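Local coordinates for succinoglycan biosynthesis protein (Bacillus cereus ATCC 14579, PDB 3B55) that binds calcium and, as a member of the erythromycin esterase family, is probably a hydrolase, its biological substrate being unestablished, at residues 42-56 / 374-386. The protein carries 1 engineered substitution. Sequence-based numbering, arbitrary orientation.
Sequences IAKWLEAHAKPLKTT and IFGQVKKDQFFID
Ile374 sets its CG2 branch against CD1 of Leu46, a buried aliphatic pair between helices 39-49 and 371-376. Phe375 offers that same CD1 a ring face: the methyl stands 4.0 Å from the ring centroid, almost on the normal, a CH-pi contact suited to a flat ring facing a branched chain. Val378, short and branched, fits between helix residues, CG2 against Leu46 CB and CG1 3.6 Å from Glu47 CG. Lys379 N gives Glu47 OE2 a weak bond, whereas Lys380, long enough to reach back to the helix backbone, donates a hydrogen bond from NZ to Glu47 O (3.2 Å); water 1 bridges the same two atoms, accepting from NZ and donating to the carbonyl. Strand 382-386 then pairs antiparallel with 51-53, an outermost strand of the mixed eight-stranded sheet; the opposite edge of 382-386 is hydrogen-bonded to strand 429-433. Phe383 brings CD2 close to Ala50 CB, an approach that alanine's small methyl allows. Phe384 exchanges two backbone bonds with Lys51, its O lying 2.7 Å from Lys51 N, and chi1 of 63° brings one ring face against Lys51 CB, while Leu53 CD1 meets the ring edge. Ile385, CG1 anti to its backbone N (chi1 176°), extends CD1 to 3.7 Å from His49 CB and on to Trp45 CZ3.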
ATOM      1  N   ILE A  42      19.493 -16.944 -18.746  1.00 27.09           N
ATOM      2  CA  ILE A  42      18.763 -15.758 -18.324  1.00 25.35           C
ATOM      3  C   ILE A  42      19.254 -15.355 -16.934  1.00 24.26           C
ATOM      4  O   ILE A  42      19.496 -14.178 -16.672  1.00 19.14           O
ATOM      5  CB  ILE A  42      17.244 -16.035 -18.271  1.00 24.43           C
ATOM      6  CG1 ILE A  42      16.703 -16.218 -19.694  1.00 24.66           C
ATOM      7  CG2 ILE A  42      16.528 -14.905 -17.552  1.00 24.04           C
ATOM      8  CD1 ILE A  42      15.267 -16.713 -19.753  1.00 23.29           C
ATOM      9  N   ALA A  43      19.407 -16.347 -16.057  1.00 25.43           N
ATOM     10  CA  ALA A  43      19.860 -16.114 -14.687  1.00 26.61           C
ATOM     11  C   ALA A  43      21.272 -15.538 -14.642  1.00 29.64           C
ATOM     12  O   ALA A  43      21.673 -14.940 -13.642  1.00 28.64           O
ATOM     13  CB  ALA A  43      19.800 -17.407 -13.893  1.00 23.90           C
ATOM     14  N   LYS A  44      22.027 -15.730 -15.721  1.00 29.61           N
ATOM     15  CA  LYS A  44      23.386 -15.216 -15.795  1.00 31.62           C
ATOM     16  C   LYS A  44      23.366 -13.780 -16.297  1.00 27.88           C
ATOM     17  O   LYS A  44      24.231 -12.980 -15.945  1.00 32.07           O
ATOM     18  CB  LYS A  44      24.240 -16.092 -16.717  1.00 34.09           C
ATOM     19  CG  LYS A  44      24.567 -17.466 -16.135  1.00 39.19           C
ATOM     20  CD  LYS A  44      26.073 -17.654 -16.011  1.00 50.37           C
ATOM     21  CE  LYS A  44      26.447 -18.805 -15.070  1.00 57.77           C
ATOM     22  NZ  LYS A  44      26.721 -20.103 -15.755  1.00 57.43           N
ATOM     23  N   TRP A  45      22.374 -13.458 -17.121  1.00 28.53           N
ATOM     24  CA  TRP A  45      22.223 -12.107 -17.657  1.00 24.63           C
ATOM     25  C   TRP A  45      21.752 -11.221 -16.502  1.00 22.89           C
ATOM     26  O   TRP A  45      22.155 -10.063 -16.385  1.00 23.71           O
ATOM     27  CB  TRP A  45      21.178 -12.107 -18.774  1.00 24.07           C
ATOM     28  CG  TRP A  45      20.957 -10.782 -19.447  1.00 24.33           C
ATOM     29  CD1 TRP A  45      21.443 -10.390 -20.665  1.00 27.19           C
ATOM     30  CD2 TRP A  45      20.172  -9.687 -18.956  1.00 21.94           C
ATOM     31  NE1 TRP A  45      21.002  -9.121 -20.966  1.00 26.04           N
ATOM     32  CE2 TRP A  45      20.220  -8.666 -19.935  1.00 20.31           C
ATOM     33  CE3 TRP A  45      19.428  -9.467 -17.788  1.00 27.68           C
ATOM     34  CZ2 TRP A  45      19.555  -7.445 -19.781  1.00 21.75           C
ATOM     35  CZ3 TRP A  45      18.764  -8.250 -17.633  1.00 23.44           C
ATOM     36  CH2 TRP A  45      18.832  -7.255 -18.626  1.00 27.54           C
ATOM     37  N   LEU A  46      20.896 -11.785 -15.654  1.00 21.34           N
ATOM     38  CA  LEU A  46      20.365 -11.076 -14.492  1.00 21.25           C
ATOM     39  C   LEU A  46      21.485 -10.730 -13.522  1.00 22.03           C
ATOM     40  O   LEU A  46      21.485  -9.659 -12.915  1.00 21.12           O
ATOM     41  CB  LEU A  46      19.335 -11.942 -13.765  1.00 19.84           C
ATOM     42  CG  LEU A  46      18.053 -12.296 -14.514  1.00 16.62           C
ATOM     43  CD1 LEU A  46      17.281 -13.335 -13.726  1.00 19.99           C
ATOM     44  CD2 LEU A  46      17.219 -11.047 -14.727  1.00 16.85           C
ATOM     45  N   GLU A  47      22.440 -11.644 -13.384  1.00 23.01           N
ATOM     46  CA  GLU A  47      23.571 -11.452 -12.485  1.00 25.93           C
ATOM     47  C   GLU A  47      24.480 -10.318 -12.961  1.00 24.61           C
ATOM     48  O   GLU A  47      24.997  -9.539 -12.159  1.00 24.83           O
ATOM     49  CB  GLU A  47      24.370 -12.751 -12.391  1.00 25.56           C
ATOM     50  CG  GLU A  47      24.841 -13.083 -10.990  1.00 36.68           C
ATOM     51  CD  GLU A  47      25.221 -14.541 -10.840  1.00 42.08           C
ATOM     52  OE1 GLU A  47      24.500 -15.402 -11.390  1.00 48.78           O
ATOM     53  OE2 GLU A  47      26.229 -14.827 -10.162  1.00 45.29           O
ATOM     54  N   ALA A  48      24.667 -10.231 -14.271  1.00 23.90           N
ATOM     55  CA  ALA A  48      25.517  -9.203 -14.852  1.00 25.62           C
ATOM     56  C   ALA A  48      24.882  -7.816 -14.823  1.00 26.12           C
ATOM     57  O   ALA A  48      25.587  -6.812 -14.883  1.00 29.23           O
ATOM     58  CB  ALA A  48      25.876  -9.581 -16.287  1.00 25.81           C
ATOM     59  N   HIS A  49      23.558  -7.752 -14.731  1.00 26.44           N
ATOM     60  CA  HIS A  49      22.873  -6.459 -14.710  1.00 24.82           C
ATOM     61  C   HIS A  49      22.274  -6.097 -13.357  1.00 23.03           C
ATOM     62  O   HIS A  49      21.693  -5.025 -13.189  1.00 23.68           O
ATOM     63  CB  HIS A  49      21.775  -6.427 -15.773  1.00 26.14           C
ATOM     64  CG  HIS A  49      22.299  -6.338 -17.172  1.00 30.24           C
ATOM     65  ND1 HIS A  49      23.012  -7.358 -17.763  1.00 30.98           N
ATOM     66  CD2 HIS A  49      22.252  -5.335 -18.081  1.00 34.66           C
ATOM     67  CE1 HIS A  49      23.385  -6.987 -18.976  1.00 29.77           C
ATOM     68  NE2 HIS A  49      22.938  -5.763 -19.192  1.00 34.53           N
ATOM     69  N   ALA A  50      22.415  -6.994 -12.390  1.00 21.02           N
ATOM     70  CA  ALA A  50      21.878  -6.746 -11.066  1.00 17.82           C
ATOM     71  C   ALA A  50      22.729  -5.740 -10.310  1.00 17.82           C
ATOM     72  O   ALA A  50      23.961  -5.775 -10.390  1.00 15.12           O
ATOM     73  CB  ALA A  50      21.790  -8.056 -10.281  1.00 13.62           C
ATOM     74  N   LYS A  51      22.060  -4.837  -9.592  1.00 17.77           N
ATOM     75  CA  LYS A  51      22.733  -3.828  -8.780  1.00 15.46           C
ATOM     76  C   LYS A  51      22.753  -4.441  -7.384  1.00 15.04           C
ATOM     77  O   LYS A  51      21.705  -4.606  -6.758  1.00 15.24           O
ATOM     78  CB  LYS A  51      21.934  -2.520  -8.770  1.00 18.41           C
ATOM     79  CG  LYS A  51      21.737  -1.896 -10.159  1.00 19.62           C
ATOM     80  CD  LYS A  51      23.061  -1.476 -10.780  1.00 20.60           C
ATOM     81  CE  LYS A  51      22.865  -0.824 -12.149  1.00 30.01           C
ATOM     82  NZ  LYS A  51      22.269  -1.745 -13.163  1.00 34.84           N
ATOM     83  N   PRO A  52      23.946  -4.793  -6.875  1.00 14.62           N
ATOM     84  CA  PRO A  52      24.063  -5.400  -5.545  1.00 15.02           C
ATOM     85  C   PRO A  52      23.660  -4.539  -4.359  1.00 16.46           C
ATOM     86  O   PRO A  52      24.001  -3.362  -4.277  1.00 19.39           O
ATOM     87  CB  PRO A  52      25.531  -5.799  -5.480  1.00 13.77           C
ATOM     88  CG  PRO A  52      26.191  -4.717  -6.249  1.00 17.81           C
ATOM     89  CD  PRO A  52      25.283  -4.588  -7.464  1.00 16.70           C
ATOM     90  N   LEU A  53      22.924  -5.158  -3.444  1.00 19.04           N
ATOM     91  CA  LEU A  53      22.475  -4.515  -2.220  1.00 21.69           C
ATOM     92  C   LEU A  53      23.354  -5.113  -1.134  1.00 21.54           C
ATOM     93  O   LEU A  53      23.378  -6.328  -0.933  1.00 21.07           O
ATOM     94  CB  LEU A  53      21.003  -4.834  -1.958  1.00 20.94           C
ATOM     95  CG  LEU A  53      19.958  -3.741  -2.189  1.00 20.27           C
ATOM     96  CD1 LEU A  53      20.536  -2.590  -2.990  1.00 11.51           C
ATOM     97  CD2 LEU A  53      18.755  -4.360  -2.884  1.00 17.86           C
ATOM     98  N   LYS A  54      24.090  -4.250  -0.449  1.00 23.07           N
ATOM     99  CA  LYS A  54      25.014  -4.678   0.592  1.00 19.81           C
ATOM    100  C   LYS A  54      24.352  -5.278   1.833  1.00 20.21           C
ATOM    101  O   LYS A  54      24.854  -6.248   2.400  1.00 18.90           O
ATOM    102  CB  LYS A  54      25.906  -3.485   0.972  1.00 21.76           C
ATOM    103  CG  LYS A  54      27.252  -3.843   1.573  1.00 30.64           C
ATOM    104  CD  LYS A  54      28.288  -2.755   1.282  1.00 34.71           C
ATOM    105  CE  LYS A  54      28.589  -2.653  -0.217  1.00 39.37           C
ATOM    106  NZ  LYS A  54      29.640  -1.641  -0.532  1.00 39.84           N
ATOM    107  N   THR A  55      23.226  -4.712   2.256  1.00 19.52           N
ATOM    108  CA  THR A  55      22.529  -5.204   3.445  1.00 18.20           C
ATOM    109  C   THR A  55      21.034  -4.929   3.339  1.00 19.35           C
ATOM    110  O   THR A  55      20.566  -4.390   2.336  1.00 17.70           O
ATOM    111  CB  THR A  55      22.997  -4.473   4.715  1.00 17.45           C
ATOM    112  OG1 THR A  55      22.459  -3.144   4.712  1.00 20.50           O
ATOM    113  CG2 THR A  55      24.517  -4.380   4.765  1.00 21.03           C
ATOM    114  N   THR A  56      20.304  -5.308   4.388  1.00 18.73           N
ATOM    115  CA  THR A  56      18.867  -5.053   4.497  1.00 17.79           C
ATOM    116  C   THR A  56      18.673  -4.253   5.796  1.00 17.45           C
ATOM    117  O   THR A  56      17.550  -3.973   6.210  1.00 16.20           O
ATOM    118  CB  THR A  56      18.020  -6.367   4.564  1.00 16.45           C
ATOM    119  OG1 THR A  56      18.463  -7.187   5.650  1.00 12.99           O
ATOM    120  CG2 THR A  56      18.135  -7.152   3.278  1.00 17.19           C
ATOM    121  N   ILE A 374      14.474 -18.720 -10.681  1.00 11.57           N
ATOM    122  CA  ILE A 374      15.369 -18.067 -11.614  1.00  9.25           C
ATOM    123  C   ILE A 374      16.135 -16.896 -10.996  1.00 11.96           C
ATOM    124  O   ILE A 374      17.364 -16.854 -11.087  1.00  7.43           O
ATOM    125  CB  ILE A 374      14.586 -17.664 -12.874  1.00 10.91           C
ATOM    126  CG1 ILE A 374      14.145 -18.951 -13.592  1.00 11.90           C
ATOM    127  CG2 ILE A 374      15.442 -16.793 -13.783  1.00 10.84           C
ATOM    128  CD1 ILE A 374      13.211 -18.749 -14.772  1.00 10.06           C
ATOM    129  N   PHE A 375      15.433 -15.954 -10.371  1.00 10.99           N
ATOM    130  CA  PHE A 375      16.114 -14.834  -9.720  1.00 11.18           C
ATOM    131  C   PHE A 375      16.885 -15.380  -8.512  1.00 11.11           C
ATOM    132  O   PHE A 375      17.878 -14.798  -8.076  1.00 11.56           O
ATOM    133  CB  PHE A 375      15.103 -13.779  -9.253  1.00  9.76           C
ATOM    134  CG  PHE A 375      14.760 -12.756 -10.304  1.00  8.39           C
ATOM    135  CD1 PHE A 375      15.471 -11.567 -10.392  1.00 10.80           C
ATOM    136  CD2 PHE A 375      13.745 -13.001 -11.226  1.00  6.56           C
ATOM    137  CE1 PHE A 375      15.178 -10.633 -11.384  1.00 17.66           C
ATOM    138  CE2 PHE A 375      13.445 -12.080 -12.216  1.00  8.30           C
ATOM    139  CZ  PHE A 375      14.164 -10.891 -12.297  1.00 13.45           C
ATOM    140  N   GLY A 376      16.420 -16.507  -7.984  1.00 12.03           N
ATOM    141  CA  GLY A 376      17.074 -17.119  -6.841  1.00 11.09           C
ATOM    142  C   GLY A 376      18.433 -17.721  -7.154  1.00 12.75           C
ATOM    143  O   GLY A 376      19.181 -18.066  -6.239  1.00 15.60           O
ATOM    144  N   GLN A 377      18.758 -17.865  -8.436  1.00 13.20           N
ATOM    145  CA  GLN A 377      20.049 -18.425  -8.817  1.00 15.13           C
ATOM    146  C   GLN A 377      21.139 -17.354  -8.946  1.00 17.91           C
ATOM    147  O   GLN A 377      22.306 -17.677  -9.187  1.00 17.86           O
ATOM    148  CB  GLN A 377      19.933 -19.209 -10.126  1.00 16.84           C
ATOM    149  CG  GLN A 377      18.995 -20.411 -10.049  1.00 14.41           C
ATOM    150  CD  GLN A 377      19.261 -21.274  -8.830  1.00 20.48           C
ATOM    151  OE1 GLN A 377      18.569 -21.163  -7.819  1.00 31.04           O
ATOM    152  NE2 GLN A 377      20.275 -22.126  -8.914  1.00 24.55           N
ATOM    153  N   VAL A 378      20.757 -16.086  -8.797  1.00 15.17           N
ATOM    154  CA  VAL A 378      21.727 -14.998  -8.866  1.00 15.44           C
ATOM    155  C   VAL A 378      22.574 -15.086  -7.597  1.00 15.86           C
ATOM    156  O   VAL A 378      22.028 -15.171  -6.500  1.00 16.41           O
ATOM    157  CB  VAL A 378      21.025 -13.627  -8.931  1.00 17.18           C
ATOM    158  CG1 VAL A 378      22.041 -12.506  -8.758  1.00 14.73           C
ATOM    159  CG2 VAL A 378      20.303 -13.487 -10.268  1.00 14.49           C
ATOM    160  N   LYS A 379      23.898 -15.070  -7.738  1.00 18.30           N
ATOM    161  CA  LYS A 379      24.781 -15.189  -6.584  1.00 17.85           C
ATOM    162  C   LYS A 379      25.002 -13.921  -5.770  1.00 17.23           C
ATOM    163  O   LYS A 379      26.130 -13.465  -5.589  1.00 14.27           O
ATOM    164  CB  LYS A 379      26.128 -15.765  -7.015  1.00 17.80           C
ATOM    165  CG  LYS A 379      26.611 -16.894  -6.119  1.00 23.65           C
ATOM    166  CD  LYS A 379      27.924 -17.466  -6.629  1.00 26.69           C
ATOM    167  CE  LYS A 379      28.124 -18.920  -6.217  1.00 17.12           C
ATOM    168  NZ  LYS A 379      28.170 -19.151  -4.764  1.00 21.04           N
ATOM    169  N   LYS A 380      23.908 -13.377  -5.254  1.00 16.41           N
ATOM    170  CA  LYS A 380      23.963 -12.181  -4.437  1.00 16.91           C
ATOM    171  C   LYS A 380      22.854 -12.269  -3.396  1.00 13.79           C
ATOM    172  O   LYS A 380      21.732 -12.652  -3.715  1.00 12.18           O
ATOM    173  CB  LYS A 380      23.783 -10.936  -5.308  1.00 17.65           C
ATOM    174  CG  LYS A 380      24.871 -10.726  -6.354  1.00 17.01           C
ATOM    175  CD  LYS A 380      24.598  -9.460  -7.168  1.00 26.22           C
ATOM    176  CE  LYS A 380      25.748  -9.118  -8.113  1.00 33.61           C
ATOM    177  NZ  LYS A 380      25.924 -10.121  -9.199  1.00 39.77           N
ATOM    178  N   ASP A 381      23.185 -11.935  -2.152  1.00 15.91           N
ATOM    179  CA  ASP A 381      22.225 -11.978  -1.057  1.00 15.74           C
ATOM    180  C   ASP A 381      21.001 -11.115  -1.349  1.00 15.69           C
ATOM    181  O   ASP A 381      19.874 -11.554  -1.147  1.00 15.09           O
ATOM    182  CB  ASP A 381      22.896 -11.518   0.239  1.00 14.39           C
ATOM    183  CG  ASP A 381      23.944 -12.500   0.731  1.00 24.06           C
ATOM    184  OD1 ASP A 381      24.972 -12.053   1.285  1.00 25.95           O
ATOM    185  OD2 ASP A 381      23.736 -13.725   0.573  1.00 26.82           O
ATOM    186  N   GLN A 382      21.238  -9.888  -1.812  1.00 13.72           N
ATOM    187  CA  GLN A 382      20.174  -8.942  -2.154  1.00 15.17           C
ATOM    188  C   GLN A 382      20.645  -8.096  -3.336  1.00 13.17           C
ATOM    189  O   GLN A 382      21.833  -7.791  -3.462  1.00 12.64           O
ATOM    190  CB  GLN A 382      19.868  -7.978  -0.997  1.00 16.47           C
ATOM    191  CG  GLN A 382      19.637  -8.602   0.363  1.00 24.98           C
ATOM    192  CD  GLN A 382      20.927  -8.935   1.062  1.00 15.89           C
ATOM    193  OE1 GLN A 382      21.950  -8.269   0.862  1.00 18.93           O
ATOM    194  NE2 GLN A 382      20.890  -9.957   1.903  1.00 25.38           N
ATOM    195  N   PHE A 383      19.705  -7.707  -4.191  1.00  9.87           N
ATOM    196  CA  PHE A 383      20.030  -6.883  -5.347  1.00  8.22           C
ATOM    197  C   PHE A 383      18.762  -6.384  -6.011  1.00  9.84           C
ATOM    198  O   PHE A 383      17.675  -6.903  -5.758  1.00  9.16           O
ATOM    199  CB  PHE A 383      20.840  -7.684  -6.374  1.00  7.51           C
ATOM    200  CG  PHE A 383      20.082  -8.837  -6.978  1.00  8.87           C
ATOM    201  CD1 PHE A 383      20.029 -10.072  -6.336  1.00 10.09           C
ATOM    202  CD2 PHE A 383      19.411  -8.688  -8.187  1.00 12.87           C
ATOM    203  CE1 PHE A 383      19.323 -11.141  -6.891  1.00  8.05           C
ATOM    204  CE2 PHE A 383      18.703  -9.747  -8.753  1.00  9.60           C
ATOM    205  CZ  PHE A 383      18.658 -10.977  -8.105  1.00 11.41           C
ATOM    206  N   PHE A 384      18.893  -5.350  -6.833  1.00  8.94           N
ATOM    207  CA  PHE A 384      17.743  -4.862  -7.562  1.00 10.81           C
ATOM    208  C   PHE A 384      18.137  -4.691  -9.016  1.00 10.88           C
ATOM    209  O   PHE A 384      19.325  -4.734  -9.358  1.00  9.89           O
ATOM    210  CB  PHE A 384      17.176  -3.568  -6.965  1.00  9.35           C
ATOM    211  CG  PHE A 384      18.114  -2.393  -6.992  1.00 12.64           C
ATOM    212  CD1 PHE A 384      19.192  -2.316  -6.112  1.00 11.61           C
ATOM    213  CD2 PHE A 384      17.853  -1.312  -7.828  1.00  9.01           C
ATOM    214  CE1 PHE A 384      19.985  -1.177  -6.058  1.00  8.61           C
ATOM    215  CE2 PHE A 384      18.642  -0.167  -7.782  1.00 16.57           C
ATOM    216  CZ  PHE A 384      19.712  -0.100  -6.891  1.00 10.92           C
ATOM    217  N   ILE A 385      17.147  -4.518  -9.879  1.00  9.07           N
ATOM    218  CA  ILE A 385      17.427  -4.395 -11.297  1.00 14.32           C
ATOM    219  C   ILE A 385      16.301  -3.692 -12.025  1.00 13.93           C
ATOM    220  O   ILE A 385      15.140  -3.778 -11.619  1.00 14.54           O
ATOM    221  CB  ILE A 385      17.633  -5.796 -11.912  1.00 15.95           C
ATOM    222  CG1 ILE A 385      17.819  -5.692 -13.423  1.00 17.22           C
ATOM    223  CG2 ILE A 385      16.451  -6.688 -11.563  1.00 17.05           C
ATOM    224  CD1 ILE A 385      18.512  -6.907 -14.019  1.00 21.10           C
ATOM    225  N   ASP A 386      16.652  -2.996 -13.103  1.00 13.00           N
ATOM    226  CA  ASP A 386      15.661  -2.288 -13.901  1.00 12.84           C
ATOM    227  C   ASP A 386      15.156  -3.247 -14.978  1.00 14.89           C
ATOM    228  O   ASP A 386      15.864  -3.533 -15.949  1.00 11.34           O
ATOM    229  CB  ASP A 386      16.284  -1.062 -14.570  1.00 12.89           C
ATOM    230  CG  ASP A 386      15.239  -0.110 -15.125  1.00 15.60           C
ATOM    231  OD1 ASP A 386      14.178  -0.591 -15.574  1.00 13.13           O
ATOM    232  OD2 ASP A 386      15.485   1.116 -15.122  1.00 20.17           O
TER
HETATM  233  O   HOH W   1      27.754  -9.543 -11.196  1.00 29.70           O
HETATM  234  O   HOH W   2      19.564  -2.952 -13.814  1.00 19.79           O
HETATM  235  O   HOH W   3      24.270  -8.689  -1.969  1.00 24.78           O